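Local coordinates for protein Phikz039 (Pseudomonas phage phikz, PDB 3ZBQ) that is a phage-encoded relative of tubulin, also known as PhuZ, that holds guanosine-5'-diphosphate in a nucleotide pocket, at residues A[130-135]-A[180-185]; A[204-207]-A[212-215]. One frame throughout, in Å; residues are numbered along the deposited sequence.

Contact 1 (A[130-135]-A[180-185]). With GDP (guanosine-5'-diphosphate), chain B.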
loop_
_atom_site.group_PDB
_atom_site.type_symbol
_atom_site.label_atom_id
_atom_site.label_comp_id
_atom_site.label_asym_id
_atom_site.label_seq_id
_atom_site.Cartn_x
_atom_site.Cartn_y
_atom_site.Cartn_z
ATOM N N VAL A 130 0.489 2.684 -1.762
ATOM C CA VAL A 130 -0.793 3.254 -1.366
ATOM C C VAL A 130 -1.631 2.092 -0.823
ATOM O O VAL A 130 -1.918 1.135 -1.544
ATOM C CB VAL A 130 -1.488 3.990 -2.542
ATOM C CG1 VAL A 130 -2.802 4.593 -2.083
ATOM C CG2 VAL A 130 -0.571 5.108 -3.087
ATOM N N VAL A 131 -1.945 2.146 0.470
ATOM C CA VAL A 131 -2.491 0.981 1.178
ATOM C C VAL A 131 -3.754 1.288 1.976
ATOM O O VAL A 131 -4.024 2.445 2.307
ATOM C CB VAL A 131 -1.420 0.339 2.100
ATOM C CG1 VAL A 131 -0.138 0.043 1.302
ATOM C CG2 VAL A 131 -1.088 1.266 3.284
ATOM N N ILE A 132 -4.525 0.238 2.282
ATOM C CA ILE A 132 -5.809 0.363 2.984
ATOM C C ILE A 132 -5.861 -0.526 4.226
ATOM O O ILE A 132 -5.759 -1.755 4.126
ATOM C CB ILE A 132 -7.003 -0.013 2.064
ATOM C CG1 ILE A 132 -6.973 0.817 0.777
ATOM C CG2 ILE A 132 -8.339 0.173 2.789
ATOM C CD1 ILE A 132 -7.860 0.274 -0.339
ATOM N N GLY A 133 -6.024 0.088 5.397
ATOM C CA GLY A 133 -6.150 -0.681 6.628
ATOM C C GLY A 133 -7.598 -1.063 6.890
ATOM O O GLY A 133 -8.510 -0.282 6.607
ATOM N N SER A 134 -7.824 -2.264 7.416
ATOM C CA SER A 134 -9.185 -2.685 7.759
ATOM C C SER A 134 -9.176 -3.628 8.951
ATOM O O SER A 134 -8.139 -4.197 9.308
ATOM C CB SER A 134 -9.905 -3.314 6.554
ATOM O OG SER A 134 -9.310 -4.543 6.154
ATOM N N TYR A 135 -10.338 -3.800 9.572
ATOM C CA TYR A 135 -10.409 -4.581 10.791
ATOM C C TYR A 135 -11.834 -5.022 11.046
ATOM O O TYR A 135 -12.271 -5.037 12.198
ATOM C CB TYR A 135 -9.906 -3.767 11.983
ATOM C CG TYR A 135 -10.323 -2.325 11.939
ATOM C CD1 TYR A 135 -11.571 -1.920 12.392
ATOM C CD2 TYR A 135 -9.454 -1.356 11.446
ATOM C CE1 TYR A 135 -11.948 -0.587 12.349
ATOM C CE2 TYR A 135 -9.821 -0.033 11.396
ATOM C CZ TYR A 135 -11.061 0.349 11.842
ATOM O OH TYR A 135 -11.396 1.685 11.791
ATOM N N GLN A 180 -12.102 7.405 -3.480
ATOM C CA GLN A 180 -11.939 8.733 -4.059
ATOM C C GLN A 180 -10.688 9.434 -3.528
ATOM O O GLN A 180 -9.951 10.073 -4.295
ATOM C CB GLN A 180 -13.190 9.584 -3.816
ATOM C CG GLN A 180 -13.087 11.013 -4.358
ATOM C CD GLN A 180 -12.829 11.071 -5.863
ATOM O OE1 GLN A 180 -12.057 11.908 -6.339
ATOM N NE2 GLN A 180 -13.475 10.190 -6.611
ATOM N N ASN A 181 -10.436 9.319 -2.225
ATOM C CA ASN A 181 -9.213 9.894 -1.673
ATOM C C ASN A 181 -7.975 9.241 -2.277
ATOM O O ASN A 181 -6.998 9.912 -2.600
ATOM C CB ASN A 181 -9.169 9.836 -0.142
ATOM C CG ASN A 181 -8.143 10.820 0.447
ATOM O OD1 ASN A 181 -7.115 10.425 1.006
ATOM N ND2 ASN A 181 -8.421 12.112 0.298
ATOM N N ILE A 182 -8.035 7.932 -2.466
ATOM C CA ILE A 182 -6.923 7.219 -3.080
ATOM C C ILE A 182 -6.664 7.671 -4.522
ATOM O O ILE A 182 -5.515 7.849 -4.923
ATOM C CB ILE A 182 -7.141 5.691 -2.995
ATOM C CG1 ILE A 182 -6.912 5.225 -1.546
ATOM C CG2 ILE A 182 -6.211 4.971 -3.968
ATOM C CD1 ILE A 182 -7.276 3.767 -1.287
ATOM N N LEU A 183 -7.725 7.871 -5.301
ATOM C CA LEU A 183 -7.566 8.337 -6.684
ATOM C C LEU A 183 -6.911 9.713 -6.711
ATOM O O LEU A 183 -6.031 9.996 -7.548
ATOM C CB LEU A 183 -8.919 8.389 -7.389
ATOM C CG LEU A 183 -9.610 7.033 -7.486
ATOM C CD1 LEU A 183 -11.001 7.200 -8.063
ATOM C CD2 LEU A 183 -8.791 6.059 -8.331
ATOM N N GLU A 184 -7.336 10.572 -5.787
ATOM C CA GLU A 184 -6.729 11.892 -5.668
ATOM C C GLU A 184 -5.229 11.771 -5.420
ATOM O O GLU A 184 -4.435 12.533 -5.977
ATOM C CB GLU A 184 -7.392 12.689 -4.538
ATOM C CG GLU A 184 -8.823 13.095 -4.829
ATOM C CD GLU A 184 -9.033 14.588 -4.724
ATOM O OE1 GLU A 184 -8.479 15.202 -3.780
ATOM O OE2 GLU A 184 -9.743 15.147 -5.593
ATOM N N VAL A 185 -4.834 10.816 -4.586
ATOM C CA VAL A 185 -3.420 10.604 -4.285
ATOM C C VAL A 185 -2.659 10.073 -5.503
ATOM O O VAL A 185 -1.587 10.572 -5.830
ATOM C CB VAL A 185 -3.232 9.663 -3.071
ATOM C CG1 VAL A 185 -1.795 9.165 -2.981
ATOM C CG2 VAL A 185 -3.649 10.368 -1.776
HETATM P PB GDP B . -7.028 -9.520 -1.510
HETATM O O1B GDP B . -7.565 -9.783 -2.894
HETATM O O2B GDP B . -5.837 -8.586 -1.572
HETATM O O3B GDP B . -6.657 -10.799 -0.800
HETATM O O3A GDP B . -8.136 -8.812 -0.585
HETATM P PA GDP B . -9.092 -7.592 -1.014
HETATM O O1A GDP B . -10.045 -7.867 -2.153
HETATM O O2A GDP B . -8.261 -6.354 -1.282
HETATM O "O5'" GDP B . -9.949 -7.378 0.314
HETATM C "C5'" GDP B . -9.324 -7.163 1.573
HETATM C "C4'" GDP B . -9.983 -5.967 2.257
HETATM O "O4'" GDP B . -9.664 -4.776 1.538
HETATM C "C3'" GDP B . -11.498 -6.019 2.269
HETATM O "O3'" GDP B . -11.961 -6.740 3.423
HETATM C "C2'" GDP B . -11.881 -4.560 2.314
HETATM O "O2'" GDP B . -11.794 -4.087 3.660
HETATM C "C1'" GDP B . -10.757 -3.859 1.586
HETATM N N9 GDP B . -11.107 -3.541 0.185
HETATM C C8 GDP B . -11.239 -4.387 -0.855
HETATM N N7 GDP B . -11.547 -3.713 -1.990
HETATM C C5 GDP B . -11.598 -2.400 -1.684
HETATM C C6 GDP B . -11.867 -1.133 -2.401
HETATM O O6 GDP B . -12.117 -1.122 -3.633
HETATM N N1 GDP B . -11.811 0.005 -1.684
HETATM C C2 GDP B . -11.537 0.025 -0.362
HETATM N N2 GDP B . -11.511 1.204 0.308
HETATM N N3 GDP B . -11.282 -1.092 0.351
HETATM C C4 GDP B . -11.302 -2.302 -0.250
#
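Val130 and Ile132 of the strand meet Ile182 and Val185 of the helix through aliphatic carbons alone. Ile182 does most on the helical side. Its CG2 branch lies 3.9 Å from Val130 CG1, the two side chains running past each other head to tail, while its tip lies across Ile132, nearly perpendicular, CD1 of Ile182 being 3.6 Å from CG1 of Ile132. One turn on, Val185 CG1 reaches Val130 CG2 at 4.2 Å. Beta-branched residues suit an extended strand, and Ile182 has the length to bridge segment axes 10.1 Å apart. This is helix-on-sheet packing of the tubulin-type nucleotide-binding fold: strand 127-133 runs within the parallel part of the sheet, between strands 97-103 and 163-168, and the 180-185 part of helix 175-192 runs nearly antiparallel to residues 130-133 (163°). Ile19 of helix 13-23 touches Ile182, and Ala15 touches Ile132.

The second group of contacts is with GDP. With CG1 beside its backbone N (chi1 -55°) and an extended chi2 of 164°, Ile132 sets CD1 over a face of the guanine, 3.7 Å from C2 of GDP. Its other branch, CG2, stands 4.0 Å from N3 of GDP, so one side chain touches both helix and base. Farther along, Ser134, also of the nucleotide pocket, brings CB to 3.5 Å from the ribose O2' of GDP.

Contact 2 (A[204-207]-A[212-215])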
loop_
_atom_site.group_PDB
_atom_site.type_symbol
_atom_site.label_atom_id
_atom_site.label_comp_id
_atom_site.label_asym_id
_atom_site.label_seq_id
_atom_site.Cartn_x
_atom_site.Cartn_y
_atom_site.Cartn_z
ATOM N N ASP A 204 16.443 14.162 -7.852
ATOM C CA ASP A 204 15.787 14.937 -6.796
ATOM C C ASP A 204 14.673 14.107 -6.158
ATOM O O ASP A 204 14.550 14.053 -4.925
ATOM C CB ASP A 204 15.212 16.246 -7.340
ATOM C CG ASP A 204 16.300 17.219 -7.783
ATOM O OD1 ASP A 204 17.328 17.319 -7.078
ATOM O OD2 ASP A 204 16.127 17.867 -8.839
ATOM N N ILE A 205 13.858 13.480 -7.001
ATOM C CA ILE A 205 12.793 12.587 -6.524
ATOM C C ILE A 205 13.415 11.369 -5.835
ATOM O O ILE A 205 12.981 10.961 -4.755
ATOM C CB ILE A 205 11.847 12.170 -7.670
ATOM C CG1 ILE A 205 10.952 13.346 -8.087
ATOM C CG2 ILE A 205 10.954 10.969 -7.252
ATOM C CD1 ILE A 205 9.971 13.809 -7.003
ATOM N N THR A 206 14.452 10.796 -6.443
ATOM C CA THR A 206 15.130 9.646 -5.840
ATOM C C THR A 206 15.599 9.923 -4.403
ATOM O O THR A 206 15.342 9.139 -3.494
ATOM C CB THR A 206 16.303 9.160 -6.706
ATOM O OG1 THR A 206 15.798 8.703 -7.971
ATOM C CG2 THR A 206 17.046 8.031 -6.013
ATOM N N ASN A 207 16.266 11.051 -4.185
ATOM C CA ASN A 207 16.792 11.346 -2.852
ATOM C C ASN A 207 15.762 11.902 -1.878
ATOM O O ASN A 207 16.004 11.946 -0.677
ATOM C CB ASN A 207 18.035 12.248 -2.968
ATOM C CG ASN A 207 19.195 11.519 -3.611
ATOM O OD1 ASN A 207 19.178 10.291 -3.706
ATOM N ND2 ASN A 207 20.212 12.264 -4.061
ATOM N N HIS A 212 17.342 8.348 3.529
ATOM C CA HIS A 212 18.196 7.655 4.487
ATOM C C HIS A 212 19.656 7.680 4.035
ATOM O O HIS A 212 20.563 7.426 4.832
ATOM C CB HIS A 212 17.718 6.211 4.664
ATOM C CG HIS A 212 17.886 5.377 3.433
ATOM N ND1 HIS A 212 17.172 5.606 2.275
ATOM C CD2 HIS A 212 18.695 4.325 3.176
ATOM C CE1 HIS A 212 17.530 4.725 1.358
ATOM N NE2 HIS A 212 18.456 3.939 1.879
ATOM N N LYS A 213 19.881 8.009 2.761
ATOM C CA LYS A 213 21.228 8.063 2.201
ATOM C C LYS A 213 22.019 9.226 2.790
ATOM O O LYS A 213 23.249 9.233 2.748
ATOM C CB LYS A 213 21.175 8.225 0.673
ATOM C CG LYS A 213 20.757 6.982 -0.115
ATOM C CD LYS A 213 20.206 7.371 -1.497
ATOM C CE LYS A 213 21.293 7.878 -2.441
ATOM N NZ LYS A 213 20.744 8.117 -3.819
ATOM N N HIS A 214 21.309 10.203 3.351
ATOM C CA HIS A 214 21.925 11.474 3.720
ATOM C C HIS A 214 21.655 11.895 5.154
ATOM O O HIS A 214 22.145 12.932 5.603
ATOM C CB HIS A 214 21.453 12.558 2.743
ATOM C CG HIS A 214 21.653 12.179 1.313
ATOM N ND1 HIS A 214 20.622 12.123 0.402
ATOM C CD2 HIS A 214 22.766 11.782 0.650
ATOM C CE1 HIS A 214 21.093 11.728 -0.767
ATOM N NE2 HIS A 214 22.393 11.520 -0.645
ATOM N N HIS A 215 20.870 11.099 5.875
ATOM C CA HIS A 215 20.495 11.471 7.232
ATOM C C HIS A 215 20.565 10.295 8.178
ATOM O O HIS A 215 20.274 9.163 7.800
ATOM C CB HIS A 215 19.085 12.082 7.264
ATOM C CG HIS A 215 18.924 13.255 6.349
ATOM N ND1 HIS A 215 19.450 14.501 6.636
ATOM C CD2 HIS A 215 18.329 13.368 5.138
ATOM C CE1 HIS A 215 19.173 15.330 5.647
ATOM N NE2 HIS A 215 18.495 14.668 4.723
HETATM O O HOH W 1 17.979 13.331 0.568
#
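Asn207 meets both Lys213 and His214, offering its amide oxygen to one and the flank of its side chain to the other. Lys213 NZ donates a short hydrogen bond of 2.7 Å to Asn207 OD1. The ammonium approaches with a C=O...N angle of 143° and lies 17° off the carbonyl plane. The lysine chain bends at chi3 and comes in nearly perpendicular to the asparagine side chain. Lys213 CE lies 3.4 Å from Asn207 OD1. A long, flexible lysine suits this exposed place, and its positive charge would polarise the Asn207 carbonyl, probably strengthening the bond.

His214 presents its edge to the amide: CE1 is 3.4 Å from Asn207 CG, with ring and amide planes 78° apart, so this is van der Waals contact and not a stack. One face of the imidazole is covered by its neighbour, Lys213 CB standing 3.7 Å above the centre of the His214 ring. A water in the ring plane joins the segments a second time. It donates to the backbone O of Asn207 at 2.7 Å and lies 2.9 Å from His214 ND1, a water-mediated bridge from the imidazole nitrogen to a helix carbonyl.

The turn thus folds back on the last turn of helix 202-209. Elsewhere, Ile205 touches Phe193, just beyond helix 175-192, and Thr206 touches Val126, just ahead of strand 127-133, while His215 NE2 hydrogen-bonds Thr260 OG1 at the start of strand 260-265, outermost of the sheet within this chain.

From the N terminus, the chain first enters contact 1 on strand 127-133, passes through helix 138-158 and strand 163-168, and returns on helix 175-192, closing a loop of 44 residues. Helix 202-209 follows that helix in the chain and opens contact 2, which closes after only four intervening residues, before strand 222-227. The two loops are in series, neither nested nor crossed. Contact 1 joins the parallel part of the mixed sheet to a helix in the buried interior beside GDP, whereas contact 2 ties a helix to its following turn at the surface. Their centres are 25 Å apart and their nearest atoms about 12 Å, so they do not touch.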